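Long-range contact in Eag-like K[+] channel (PDB 4HP4), which probably forms part of a voltage-gated channel that conducts potassium ions across the membrane, this chain being its cytoplasmic PAS domain: residues 21-25 with 37-42. Residues are numbered along the deposited sequence; the frame is centred on the assembly and turned at random.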
loop_
_atom_site.group_PDB
_atom_site.type_symbol
_atom_site.label_atom_id
_atom_site.label_comp_id
_atom_site.label_asym_id
_atom_site.label_seq_id
_atom_site.Cartn_x
_atom_site.Cartn_y
_atom_site.Cartn_z
ATOM N N SER A 21 -9.732 -7.653 -1.998
ATOM C CA SER A 21 -9.092 -6.373 -2.268
ATOM C C SER A 21 -7.569 -6.497 -2.306
ATOM O O SER A 21 -6.993 -7.422 -1.734
ATOM C CB SER A 21 -9.506 -5.344 -1.213
ATOM O OG SER A 21 -10.889 -5.050 -1.307
ATOM N N ASN A 22 -6.931 -5.560 -2.999
ATOM C CA ASN A 22 -5.479 -5.462 -3.022
ATOM C C ASN A 22 -5.051 -4.311 -2.124
ATOM O O ASN A 22 -5.241 -3.148 -2.480
ATOM C CB ASN A 22 -4.980 -5.190 -4.444
ATOM C CG ASN A 22 -5.581 -6.128 -5.472
ATOM O OD1 ASN A 22 -5.816 -7.304 -5.197
ATOM N ND2 ASN A 22 -5.830 -5.608 -6.670
ATOM N N PHE A 23 -4.474 -4.619 -0.966
ATOM C CA PHE A 23 -4.058 -3.562 -0.051
ATOM C C PHE A 23 -2.960 -4.002 0.909
ATOM O O PHE A 23 -2.724 -5.195 1.112
ATOM C CB PHE A 23 -5.263 -3.035 0.741
ATOM C CG PHE A 23 -5.792 -4.004 1.760
ATOM C CD1 PHE A 23 -5.339 -3.965 3.071
ATOM C CD2 PHE A 23 -6.742 -4.952 1.410
ATOM C CE1 PHE A 23 -5.826 -4.855 4.016
ATOM C CE2 PHE A 23 -7.230 -5.845 2.349
ATOM C CZ PHE A 23 -6.769 -5.797 3.655
ATOM N N VAL A 24 -2.285 -3.012 1.482
ATOM C CA VAL A 24 -1.305 -3.235 2.532
ATOM C C VAL A 24 -1.629 -2.311 3.692
ATOM O O VAL A 24 -2.314 -1.299 3.522
ATOM C CB VAL A 24 0.131 -2.931 2.056
ATOM C CG1 VAL A 24 0.494 -3.795 0.865
ATOM C CG2 VAL A 24 0.281 -1.453 1.716
ATOM N N LEU A 25 -1.146 -2.670 4.873
ATOM C CA LEU A 25 -1.236 -1.798 6.031
ATOM C C LEU A 25 0.176 -1.444 6.472
ATOM O O LEU A 25 1.005 -2.326 6.690
ATOM C CB LEU A 25 -2.010 -2.483 7.161
ATOM C CG LEU A 25 -3.497 -2.709 6.867
ATOM C CD1 LEU A 25 -4.139 -3.595 7.916
ATOM C CD2 LEU A 25 -4.225 -1.384 6.793
ATOM N N TYR A 37 1.140 -5.725 7.035
ATOM C CA TYR A 37 0.139 -6.659 6.533
ATOM C C TYR A 37 -0.127 -6.417 5.056
ATOM O O TYR A 37 -0.115 -5.276 4.597
ATOM C CB TYR A 37 -1.177 -6.527 7.303
ATOM C CG TYR A 37 -2.225 -7.509 6.828
ATOM C CD1 TYR A 37 -2.258 -8.807 7.321
ATOM C CD2 TYR A 37 -3.165 -7.147 5.872
ATOM C CE1 TYR A 37 -3.202 -9.715 6.881
ATOM C CE2 TYR A 37 -4.117 -8.050 5.427
ATOM C CZ TYR A 37 -4.128 -9.332 5.934
ATOM O OH TYR A 37 -5.068 -10.237 5.498
ATOM N N CYS A 38 -0.372 -7.492 4.312
ATOM C CA CYS A 38 -0.801 -7.373 2.920
ATOM C C CYS A 38 -1.786 -8.484 2.570
ATOM O O CYS A 38 -1.675 -9.609 3.064
ATOM C CB CYS A 38 0.395 -7.396 1.964
ATOM S SG CYS A 38 1.254 -8.978 1.843
ATOM N N SER A 39 -2.753 -8.157 1.719
ATOM C CA SER A 39 -3.795 -9.098 1.337
ATOM C C SER A 39 -3.300 -10.051 0.257
ATOM O O SER A 39 -2.306 -9.775 -0.415
ATOM C CB SER A 39 -5.014 -8.338 0.823
ATOM O OG SER A 39 -4.711 -7.675 -0.391
ATOM N N ASP A 40 -3.994 -11.174 0.096
ATOM C CA ASP A 40 -3.665 -12.129 -0.955
ATOM C C ASP A 40 -3.783 -11.468 -2.324
ATOM O O ASP A 40 -3.025 -11.774 -3.242
ATOM C CB ASP A 40 -4.595 -13.343 -0.900
ATOM C CG ASP A 40 -4.318 -14.247 0.287
ATOM O OD1 ASP A 40 -3.286 -14.067 0.966
ATOM O OD2 ASP A 40 -5.138 -15.155 0.529
ATOM N N GLY A 41 -4.748 -10.563 -2.457
ATOM C CA GLY A 41 -4.963 -9.862 -3.710
ATOM C C GLY A 41 -3.758 -9.034 -4.110
ATOM O O GLY A 41 -3.405 -8.964 -5.287
ATOM N N PHE A 42 -3.123 -8.405 -3.128
ATOM C CA PHE A 42 -1.951 -7.581 -3.390
ATOM C C PHE A 42 -0.775 -8.453 -3.815
ATOM O O PHE A 42 -0.005 -8.084 -4.699
ATOM C CB PHE A 42 -1.588 -6.756 -2.156
ATOM C CG PHE A 42 -0.438 -5.815 -2.374
ATOM C CD1 PHE A 42 -0.617 -4.625 -3.060
ATOM C CD2 PHE A 42 0.821 -6.118 -1.889
ATOM C CE1 PHE A 42 0.443 -3.761 -3.264
ATOM C CE2 PHE A 42 1.884 -5.259 -2.089
ATOM C CZ PHE A 42 1.693 -4.078 -2.776
HETATM O O HOH W 1 -7.412 -10.146 -1.260
#
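Ser39 meets the backbone of Ser21 and Phe23 where the first hairpin of this PAS domain, strands 23-27 and 35-38, gives way to helix 40-46; the serine illustrates how an N-cap residue can tie a helix start to a neighbouring strand. Its OG donates to Ser21 O at 2.7 Å and accepts from Phe23 N at 3.1 Å; it also takes the capping bond from Phe42 N, so three bonds grip a single buried hydroxyl. A chi1 of 67° sets OG between its own backbone N and carbonyl carbon, within reach of all three partners.

Antiparallel pairing carries on from there. Ser39 N donates to Phe23 O, almost in line with the carbonyl, and Leu25 N to Tyr37 O at 2.8 Å, whereas the return bond from Tyr37 N to Leu25 O is weak.

On the face of Leu25 and Tyr37, the CB atoms of this pair lie alongside each other, and Phe23 CE1 comes to the edge of the tyrosine ring, 3.9 Å from Tyr37 CE2, the two rings inclined at 36°. On the face of Val24 and Cys38, Phe42 presents one ring face to Val24, its CG lying trans to the main-chain N; the Val24 CG1 methyl makes a CH-pi contact 3.6 Å from the centroid of the Phe42 ring, 14° off its normal. Val24 CG1 also meets Cys38 CB.

Farther out, Leu9 of helix 8-15 touches both Leu25 and Tyr37, while Ile53 of helix 50-53 packs on Cys38 and Phe42. Beside the cap, a water donates to Ser21 O and accepts from Gly41 N at 3.0 Å.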